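Local coordinates for periplasmic binding protein (Veillonella parvula, PDB 4MO9) that probably captures a solute, perhaps an iron-siderophore complex, outside the cytoplasmic membrane for delivery to an ABC importer, as a TroA-like periplasmic binding protein, at residues Ile147-Glu152 with Arg319-Ala324. Numbering follows the deposited sequence.
Sequences IDYHAE and REVFDA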
# COMPACT_ATOMS: atom_id res chain seq x y z
N ILE A 147 12.00 8.38 -1.05
CA ILE A 147 10.56 8.63 -1.05
C ILE A 147 9.98 7.96 0.20
O ILE A 147 10.66 7.14 0.84
CB ILE A 147 9.89 8.06 -2.31
CG1 ILE A 147 10.03 6.53 -2.35
CG2 ILE A 147 10.50 8.68 -3.59
CD1 ILE A 147 9.21 5.86 -3.45
N ASP A 148 8.74 8.27 0.57
CA ASP A 148 8.23 7.72 1.81
C ASP A 148 6.71 7.73 1.84
O ASP A 148 6.08 8.68 2.34
CB ASP A 148 8.80 8.46 3.04
CG ASP A 148 8.46 7.76 4.36
OD1 ASP A 148 7.94 6.61 4.35
OD2 ASP A 148 8.72 8.35 5.44
N TYR A 149 6.12 6.66 1.32
CA TYR A 149 4.69 6.46 1.45
C TYR A 149 4.35 5.75 2.76
O TYR A 149 3.17 5.74 3.17
CB TYR A 149 4.18 5.65 0.26
CG TYR A 149 4.25 6.37 -1.07
CD1 TYR A 149 3.72 7.65 -1.22
CD2 TYR A 149 4.85 5.78 -2.18
CE1 TYR A 149 3.77 8.32 -2.44
CE2 TYR A 149 4.92 6.44 -3.40
CZ TYR A 149 4.37 7.70 -3.53
OH TYR A 149 4.43 8.35 -4.74
N HIS A 150 5.35 5.17 3.43
CA HIS A 150 5.08 4.36 4.62
C HIS A 150 4.74 5.24 5.82
O HIS A 150 4.07 4.78 6.75
CB HIS A 150 6.27 3.46 4.97
CG HIS A 150 6.51 2.37 3.98
ND1 HIS A 150 7.12 2.58 2.76
CD2 HIS A 150 6.23 1.04 4.03
CE1 HIS A 150 7.19 1.44 2.09
NE2 HIS A 150 6.66 0.49 2.85
N ALA A 151 5.18 6.49 5.80
CA ALA A 151 4.89 7.40 6.92
C ALA A 151 3.39 7.64 7.05
O ALA A 151 2.88 7.91 8.14
CB ALA A 151 5.61 8.73 6.73
N GLU A 152 2.69 7.57 5.92
CA GLU A 152 1.28 7.94 5.85
C GLU A 152 1.06 9.37 6.37
O GLU A 152 0.12 9.62 7.14
CB GLU A 152 0.40 6.94 6.60
CG GLU A 152 0.61 5.47 6.20
CD GLU A 152 0.01 5.12 4.83
OE1 GLU A 152 -0.24 6.05 4.01
OE2 GLU A 152 -0.21 3.91 4.57
N ARG A 319 0.45 2.42 2.28
CA ARG A 319 1.80 2.86 1.91
C ARG A 319 2.01 2.94 0.40
O ARG A 319 3.06 2.54 -0.12
CB ARG A 319 2.91 2.06 2.65
CG ARG A 319 2.82 0.52 2.65
CD ARG A 319 3.40 -0.12 1.37
NE ARG A 319 3.37 -1.60 1.42
CZ ARG A 319 2.44 -2.35 0.84
NH1 ARG A 319 1.45 -1.78 0.16
NH2 ARG A 319 2.50 -3.68 0.93
N GLU A 320 1.02 3.50 -0.30
CA GLU A 320 1.10 3.64 -1.75
C GLU A 320 0.46 4.91 -2.26
O GLU A 320 -0.33 5.56 -1.54
CB GLU A 320 0.46 2.44 -2.47
CG GLU A 320 1.44 1.32 -2.88
CD GLU A 320 2.50 1.79 -3.89
OE1 GLU A 320 2.40 2.93 -4.42
OE2 GLU A 320 3.44 1.00 -4.16
N VAL A 321 0.77 5.24 -3.50
CA VAL A 321 0.29 6.46 -4.13
C VAL A 321 -1.24 6.50 -4.19
O VAL A 321 -1.83 7.59 -4.15
CB VAL A 321 0.91 6.64 -5.54
CG1 VAL A 321 0.45 5.51 -6.48
CG2 VAL A 321 0.56 8.02 -6.12
N PHE A 322 -1.88 5.33 -4.25
CA PHE A 322 -3.34 5.29 -4.33
C PHE A 322 -4.04 5.03 -2.98
O PHE A 322 -5.23 4.71 -2.95
CB PHE A 322 -3.81 4.26 -5.39
CG PHE A 322 -3.16 2.89 -5.27
CD1 PHE A 322 -2.94 2.30 -4.02
CD2 PHE A 322 -2.78 2.19 -6.41
CE1 PHE A 322 -2.34 1.05 -3.92
CE2 PHE A 322 -2.18 0.93 -6.32
CZ PHE A 322 -1.96 0.36 -5.06
N ASP A 323 -3.31 5.16 -1.86
CA ASP A 323 -3.87 4.77 -0.56
C ASP A 323 -4.91 5.73 0.02
O ASP A 323 -5.44 5.47 1.10
CB ASP A 323 -2.79 4.36 0.48
CG ASP A 323 -2.05 5.54 1.11
OD1 ASP A 323 -2.47 6.72 1.01
OD2 ASP A 323 -0.98 5.27 1.72
N ALA A 324 -5.19 6.82 -0.69
CA ALA A 324 -6.28 7.71 -0.28
C ALA A 324 -7.57 6.92 -0.14
O ALA A 324 -8.43 7.25 0.69
CB ALA A 324 -6.46 8.84 -1.29
O HOH W 1 6.01 -2.10 2.27
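Glu152 grips the 319-324 loop through its carboxylate: OE2 accepts the backbone N-H of Arg319 at 2.8 Å, met on the syn side but 35° out of the carboxylate plane. Its other oxygen, OE1, lies 2.5 Å from Asp323 OD2. Replacing Glu152 by alanine is likely to leave the Arg319 N-H without its acceptor and a gap beside Asp323. The Arg319 chain follows the His150 ring. Arg319 CB sits over one ring face, 3.9 Å from the centroid in a CH-pi contact, and the bend at chi2 (83°) carries CD to 3.6 Å from His150 NE2. A water in the plane of the imidazole joins His150 NE2 to Arg319 NE, from which it accepts. Tyr149 lays one face over the backbone at Glu320 and Val321, Val321 N standing 4.1 Å above the ring plane, over its centre, while its OH is hydrogen-bonded to Thr54 OG1. In the second shell, Asp323 OD2 weakly accepts the N-H of Glu320 across a type I turn, and Tyr181 holds Asp323 OD1. Trp45, part of the trimethylamine oxide pocket, meets the His150 ring. The contact bridges the two lobes, joining the loops after strands 143-147 and 310-313, one from each main sheet, between helices 52-59 and 154-168 and beside the long helix 171-194 that links the lobes in chain order, as in TroA-like binding proteins.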